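Local atomic coordinates of DNA-directed RNA polymerase subunit Rpo11 (Thermoplasma acidophilum, PDB entry 1XPP), a protein that is a subunit of archaeal DNA-dependent RNA polymerase, of the Rpo11/RPB11 family, and probably takes part in transcribing DNA into RNA. Residues D[24-29]-D[60-65]; D[48-53]-D[64-69]. All blocks are in the same frame, centred on the assembly; numbering follows the deposited sequence.

How the interactions relate
Strand 64-69 lies between strands 22-28 and 48-54 in a four-stranded antiparallel sheet and bonds to both. Interaction 1 pairs its beginning with strand 22-28, while interaction 2 joins its whole length to strand 48-54 in a beta hairpin. The two contacts share Gln64 and Ile65, and their centres lie about 13 Å apart. They also meet directly where Thr24 OG1 packs 3.6 Å from Tyr66 CD1. All four segments fall within the Rpb3/Rpb11 dimerisation domain. One face of the sheet, bearing Val25, Ile65 and Val67, is buried; the other, bearing Glu26, Gln64, Tyr66 and Arg68, is polar and only partly covered.

Interaction 1: D[24-29]-D[60-65]; sequences TVEMIN and IDNPQI
Val25 and Ile65 form the hydrogen-bonded antiparallel pair from which this contact is built. Val25 N donates to Ile65 O at 2.9 Å, and Ile65 N returns a bond to Val25 O. Two residues further along, Met27 N reaches Pro63 O almost straight (N-H...O angle 172°). Pro63, lacking an N-H, can return no such bond; its CD instead lies 3.4 Å from Met27 O, where the regular ladder gives way to the loop.

Glu26, opposite Gln64 in the intervening non-hydrogen-bonded pair, can be followed outward. Its CB lies near Pro63 O. With CG anti to the backbone N (chi1 -165°), the chain leans over the loop: CG passes Pro63 O at 3.6 Å and also touches Asn62 CB, and OE2 then comes beside that same CB. The tip is held through a water, which donates to Glu26 OE2 at 2.7 Å and to Asn62 O, and accepts from Gln64 NE2. Three bonds thus fix the water and tie the carboxylate to the chain opposite. Gln64 turns its other amide atom, OE1, to within 3.3 Å of Thr24 CG2. Beyond Glu26, Ile28 lays CG1 against the Asn62 side chain, 3.8 Å from its CG.

The buried face is apolar. Val25 CB meets Ile65 CG1 at 3.9 Å, and Met27 CG lies more loosely against Ile65 CG2. Leu35, Leu38 and Val39 of helix 32-42 cover Met27 and Ile65, while Phe96 of the third subunit packs on Val25 and Met27. This is the pairing of two inner strands in an antiparallel sheet backed by helices, the alpha+beta architecture of the RPB11-like dimerisation domain.

Interaction 2: D[48-53]-D[64-69]; sequences VDEARY and QIYVRV
A classic beta bulge interrupts the hairpin where Asp49 and Glu50 both face Arg68. Arg68 O accepts from two successive amides, Asp49 N at 2.7 Å and Glu50 N at 3.0 Å, and Arg68 N closes the pair on Glu50 O. The register slips by one residue between Val48 and Glu50. Beyond the bulge the ladder is regular, with Arg52 and Tyr66 exchanging two backbone hydrogen bonds.

The side chains repeat this doubling. Arg68 starts out extended (chi1 -179°, CG opposite the backbone N) and then bends at chi3, which turns its guanidinium back across the bulge. NH1 forms a salt bridge with Asp49 OD1 at 2.7 Å, and Asp49 CB lies over one guanidinium face. NH2 meets Glu50 OE1 at 2.8 Å, in plane at the guanidinium edge, the Glu50 carboxylate standing nearly perpendicular (86°). Glu50 OE2 reaches the edge of the Tyr66 ring, 3.9 Å from CE2. A methionine in place of Arg68 would probably leave both carboxylates without the guanidinium that they share and Glu50 freer to turn.

On the opposite face, Ala51 CB and Val67 CG2 approach to 4.5 Å, and Ile42 and Ile78 cover this side from the two helices. One cation shared by two acids is likely to offset the repulsion between the adjacent carboxylates that the bulge sets side by side.

Interaction 1: D[24-29]-D[60-65]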
loop_
_atom_site.group_PDB
_atom_site.type_symbol
_atom_site.label_atom_id
_atom_site.label_comp_id
_atom_site.label_asym_id
_atom_site.label_seq_id
_atom_site.Cartn_x
_atom_site.Cartn_y
_atom_site.Cartn_z
ATOM N N THR D 24 1.065 -20.323 1.705
ATOM C CA THR D 24 0.343 -19.193 2.266
ATOM C C THR D 24 1.018 -17.915 1.824
ATOM O O THR D 24 2.245 -17.799 1.892
ATOM C CB THR D 24 0.373 -19.244 3.806
ATOM O OG1 THR D 24 -0.119 -20.520 4.202
ATOM C CG2 THR D 24 -0.471 -18.110 4.415
ATOM N N VAL D 25 0.200 -16.984 1.343
ATOM C CA VAL D 25 0.665 -15.726 0.821
ATOM C C VAL D 25 -0.013 -14.582 1.556
ATOM O O VAL D 25 -1.240 -14.573 1.719
ATOM C CB VAL D 25 0.367 -15.624 -0.714
ATOM C CG1 VAL D 25 0.942 -14.355 -1.285
ATOM C CG2 VAL D 25 0.917 -16.822 -1.434
ATOM N N GLU D 26 0.793 -13.628 2.019
ATOM C CA GLU D 26 0.283 -12.390 2.592
ATOM C C GLU D 26 0.052 -11.387 1.466
ATOM O O GLU D 26 0.962 -11.176 0.628
ATOM C CB GLU D 26 1.280 -11.832 3.618
ATOM C CG GLU D 26 0.661 -10.760 4.512
ATOM C CD GLU D 26 1.611 -10.301 5.610
ATOM O OE1 GLU D 26 2.839 -10.312 5.377
ATOM O OE2 GLU D 26 1.127 -9.894 6.687
ATOM N N MET D 27 -1.145 -10.808 1.435
ATOM C CA MET D 27 -1.594 -9.876 0.394
ATOM C C MET D 27 -1.905 -8.535 1.005
ATOM O O MET D 27 -2.833 -8.417 1.818
ATOM C CB MET D 27 -2.862 -10.394 -0.284
ATOM C CG MET D 27 -2.856 -11.861 -0.550
ATOM S SD MET D 27 -1.990 -12.132 -2.083
ATOM C CE MET D 27 -3.016 -11.351 -3.363
ATOM N N ILE D 28 -1.138 -7.519 0.617
ATOM C CA ILE D 28 -1.197 -6.219 1.258
ATOM C C ILE D 28 -1.754 -5.166 0.298
ATOM O O ILE D 28 -1.305 -5.058 -0.846
ATOM C CB ILE D 28 0.220 -5.799 1.779
ATOM C CG1 ILE D 28 0.766 -6.892 2.727
ATOM C CG2 ILE D 28 0.146 -4.424 2.406
ATOM C CD1 ILE D 28 2.110 -6.623 3.350
ATOM N N ASN D 29 -2.707 -4.368 0.781
ATOM C CA ASN D 29 -3.349 -3.307 -0.017
ATOM C C ASN D 29 -4.096 -3.719 -1.278
ATOM O O ASN D 29 -4.145 -2.970 -2.259
ATOM C CB ASN D 29 -2.343 -2.231 -0.403
ATOM C CG ASN D 29 -1.678 -1.652 0.773
ATOM O OD1 ASN D 29 -2.296 -1.480 1.830
ATOM N ND2 ASN D 29 -0.396 -1.344 0.624
ATOM N N ILE D 60 -5.575 -10.722 12.026
ATOM C CA ILE D 60 -4.275 -10.674 11.356
ATOM C C ILE D 60 -4.022 -9.254 10.862
ATOM O O ILE D 60 -4.962 -8.523 10.604
ATOM C CB ILE D 60 -4.161 -11.693 10.152
ATOM C CG1 ILE D 60 -5.391 -11.587 9.234
ATOM C CG2 ILE D 60 -3.956 -13.112 10.675
ATOM C CD1 ILE D 60 -5.413 -12.575 8.045
ATOM N N ASP D 61 -2.748 -8.913 10.706
ATOM C CA ASP D 61 -2.340 -7.565 10.285
ATOM C C ASP D 61 -2.802 -7.261 8.847
ATOM O O ASP D 61 -3.307 -6.169 8.564
ATOM C CB ASP D 61 -0.814 -7.428 10.384
ATOM C CG ASP D 61 -0.269 -7.543 11.825
ATOM O OD1 ASP D 61 -1.062 -7.654 12.790
ATOM O OD2 ASP D 61 0.969 -7.505 11.984
ATOM N N ASN D 62 -2.650 -8.242 7.953
ATOM C CA ASN D 62 -2.984 -8.080 6.542
ATOM C C ASN D 62 -3.555 -9.404 6.062
ATOM O O ASN D 62 -3.188 -10.462 6.600
ATOM C CB ASN D 62 -1.744 -7.760 5.695
ATOM C CG ASN D 62 -1.227 -6.346 5.913
ATOM O OD1 ASN D 62 -1.904 -5.366 5.585
ATOM N ND2 ASN D 62 -0.046 -6.240 6.514
ATOM N N PRO D 63 -4.450 -9.354 5.058
ATOM C CA PRO D 63 -5.038 -10.576 4.501
ATOM C C PRO D 63 -3.984 -11.616 4.072
ATOM O O PRO D 63 -2.816 -11.294 3.733
ATOM C CB PRO D 63 -5.867 -10.060 3.323
ATOM C CG PRO D 63 -6.255 -8.662 3.745
ATOM C CD PRO D 63 -5.008 -8.141 4.424
ATOM N N GLN D 64 -4.409 -12.853 4.168
ATOM C CA GLN D 64 -3.623 -13.971 3.704
ATOM C C GLN D 64 -4.512 -14.879 2.864
ATOM O O GLN D 64 -5.750 -14.903 3.009
ATOM C CB GLN D 64 -3.109 -14.777 4.880
ATOM C CG GLN D 64 -1.948 -14.125 5.649
ATOM C CD GLN D 64 -1.547 -14.896 6.884
ATOM O OE1 GLN D 64 -1.457 -16.118 6.854
ATOM N NE2 GLN D 64 -1.242 -14.168 7.967
ATOM N N ILE D 65 -3.879 -15.573 1.918
ATOM C CA ILE D 65 -4.538 -16.676 1.239
ATOM C C ILE D 65 -3.727 -17.949 1.433
ATOM O O ILE D 65 -2.503 -17.906 1.532
ATOM C CB ILE D 65 -4.800 -16.387 -0.283
ATOM C CG1 ILE D 65 -3.500 -16.220 -1.063
ATOM C CG2 ILE D 65 -5.689 -15.185 -0.464
ATOM C CD1 ILE D 65 -3.685 -16.343 -2.579
HETATM O O HOH W 1 -0.967 -11.231 7.819
#

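Interaction 2: D[48-53]-D[64-69]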
loop_
_atom_site.group_PDB
_atom_site.type_symbol
_atom_site.label_atom_id
_atom_site.label_comp_id
_atom_site.label_asym_id
_atom_site.label_seq_id
_atom_site.Cartn_x
_atom_site.Cartn_y
_atom_site.Cartn_z
ATOM N N VAL D 48 -6.983 -28.690 -6.815
ATOM C CA VAL D 48 -6.977 -27.940 -5.549
ATOM C C VAL D 48 -7.806 -28.645 -4.490
ATOM O O VAL D 48 -8.963 -29.021 -4.727
ATOM C CB VAL D 48 -7.447 -26.472 -5.754
ATOM C CG1 VAL D 48 -7.712 -25.766 -4.403
ATOM C CG2 VAL D 48 -6.392 -25.738 -6.501
ATOM N N ASP D 49 -7.186 -28.791 -3.323
ATOM C CA ASP D 49 -7.755 -29.450 -2.160
ATOM C C ASP D 49 -8.484 -28.432 -1.274
ATOM O O ASP D 49 -9.623 -28.649 -0.862
ATOM C CB ASP D 49 -6.584 -30.089 -1.405
ATOM C CG ASP D 49 -6.908 -31.412 -0.812
ATOM O OD1 ASP D 49 -7.737 -31.462 0.122
ATOM O OD2 ASP D 49 -6.265 -32.398 -1.238
ATOM N N GLU D 50 -7.827 -27.311 -0.990
ATOM C CA GLU D 50 -8.448 -26.249 -0.225
ATOM C C GLU D 50 -7.890 -24.926 -0.693
ATOM O O GLU D 50 -6.737 -24.841 -1.071
ATOM C CB GLU D 50 -8.163 -26.405 1.276
ATOM C CG GLU D 50 -9.354 -26.946 2.086
ATOM C CD GLU D 50 -8.979 -27.278 3.513
ATOM O OE1 GLU D 50 -9.329 -28.393 3.975
ATOM O OE2 GLU D 50 -8.322 -26.432 4.165
ATOM N N ALA D 51 -8.734 -23.915 -0.662
ATOM C CA ALA D 51 -8.290 -22.543 -0.920
ATOM C C ALA D 51 -9.135 -21.639 -0.072
ATOM O O ALA D 51 -10.371 -21.698 -0.114
ATOM C CB ALA D 51 -8.419 -22.185 -2.376
ATOM N N ARG D 52 -8.458 -20.789 0.695
ATOM C CA ARG D 52 -9.132 -19.951 1.669
ATOM C C ARG D 52 -8.549 -18.560 1.645
ATOM O O ARG D 52 -7.343 -18.391 1.475
ATOM C CB ARG D 52 -8.911 -20.498 3.073
ATOM C CG ARG D 52 -9.299 -21.960 3.261
ATOM C CD ARG D 52 -10.773 -22.074 3.624
ATOM N NE ARG D 52 -11.105 -21.156 4.706
ATOM C CZ ARG D 52 -12.240 -21.172 5.398
ATOM N NH1 ARG D 52 -13.173 -22.083 5.136
ATOM N NH2 ARG D 52 -12.434 -20.278 6.367
ATOM N N TYR D 53 -9.397 -17.563 1.842
ATOM C CA TYR D 53 -8.890 -16.240 2.177
ATOM C C TYR D 53 -9.167 -15.961 3.629
ATOM O O TYR D 53 -10.166 -16.457 4.194
ATOM C CB TYR D 53 -9.523 -15.144 1.317
ATOM C CG TYR D 53 -11.032 -15.070 1.371
ATOM C CD1 TYR D 53 -11.685 -14.357 2.401
ATOM C CD2 TYR D 53 -11.802 -15.687 0.397
ATOM C CE1 TYR D 53 -13.077 -14.292 2.443
ATOM C CE2 TYR D 53 -13.181 -15.606 0.421
ATOM C CZ TYR D 53 -13.813 -14.916 1.445
ATOM O OH TYR D 53 -15.196 -14.865 1.447
ATOM N N GLN D 64 -4.409 -12.853 4.168
ATOM C CA GLN D 64 -3.623 -13.971 3.704
ATOM C C GLN D 64 -4.512 -14.879 2.864
ATOM O O GLN D 64 -5.750 -14.903 3.009
ATOM C CB GLN D 64 -3.109 -14.777 4.880
ATOM C CG GLN D 64 -1.948 -14.125 5.649
ATOM C CD GLN D 64 -1.547 -14.896 6.884
ATOM O OE1 GLN D 64 -1.457 -16.118 6.854
ATOM N NE2 GLN D 64 -1.242 -14.168 7.967
ATOM N N ILE D 65 -3.879 -15.573 1.918
ATOM C CA ILE D 65 -4.538 -16.676 1.239
ATOM C C ILE D 65 -3.727 -17.949 1.433
ATOM O O ILE D 65 -2.503 -17.906 1.532
ATOM C CB ILE D 65 -4.800 -16.387 -0.283
ATOM C CG1 ILE D 65 -3.500 -16.220 -1.063
ATOM C CG2 ILE D 65 -5.689 -15.185 -0.464
ATOM C CD1 ILE D 65 -3.685 -16.343 -2.579
ATOM N N TYR D 66 -4.446 -19.075 1.541
ATOM C CA TYR D 66 -3.872 -20.385 1.770
ATOM C C TYR D 66 -4.416 -21.336 0.690
ATOM O O TYR D 66 -5.624 -21.374 0.436
ATOM C CB TYR D 66 -4.352 -20.910 3.124
ATOM C CG TYR D 66 -4.083 -22.378 3.351
ATOM C CD1 TYR D 66 -2.772 -22.872 3.397
ATOM C CD2 TYR D 66 -5.126 -23.264 3.475
ATOM C CE1 TYR D 66 -2.540 -24.234 3.617
ATOM C CE2 TYR D 66 -4.900 -24.616 3.692
ATOM C CZ TYR D 66 -3.618 -25.075 3.763
ATOM O OH TYR D 66 -3.413 -26.423 3.958
ATOM N N VAL D 67 -3.514 -22.086 0.075
ATOM C CA VAL D 67 -3.908 -23.020 -0.976
ATOM C C VAL D 67 -3.214 -24.343 -0.707
ATOM O O VAL D 67 -2.002 -24.371 -0.496
ATOM C CB VAL D 67 -3.476 -22.495 -2.392
ATOM C CG1 VAL D 67 -3.888 -23.467 -3.482
ATOM C CG2 VAL D 67 -4.079 -21.106 -2.680
ATOM N N ARG D 68 -3.993 -25.411 -0.712
ATOM C CA ARG D 68 -3.440 -26.771 -0.692
ATOM C C ARG D 68 -3.932 -27.544 -1.915
ATOM O O ARG D 68 -5.101 -27.525 -2.231
ATOM C CB ARG D 68 -3.827 -27.512 0.581
ATOM C CG ARG D 68 -3.255 -28.951 0.663
ATOM C CD ARG D 68 -3.541 -29.598 2.028
ATOM N NE ARG D 68 -4.878 -29.288 2.521
ATOM C CZ ARG D 68 -5.922 -30.109 2.456
ATOM N NH1 ARG D 68 -5.798 -31.319 1.929
ATOM N NH2 ARG D 68 -7.099 -29.722 2.933
ATOM N N VAL D 69 -3.006 -28.251 -2.559
ATOM C CA VAL D 69 -3.306 -29.001 -3.786
ATOM C C VAL D 69 -3.312 -30.532 -3.553
ATOM O O VAL D 69 -2.590 -31.028 -2.667
ATOM C CB VAL D 69 -2.301 -28.603 -4.917
ATOM C CG1 VAL D 69 -2.486 -27.097 -5.300
ATOM C CG2 VAL D 69 -0.869 -28.861 -4.540
#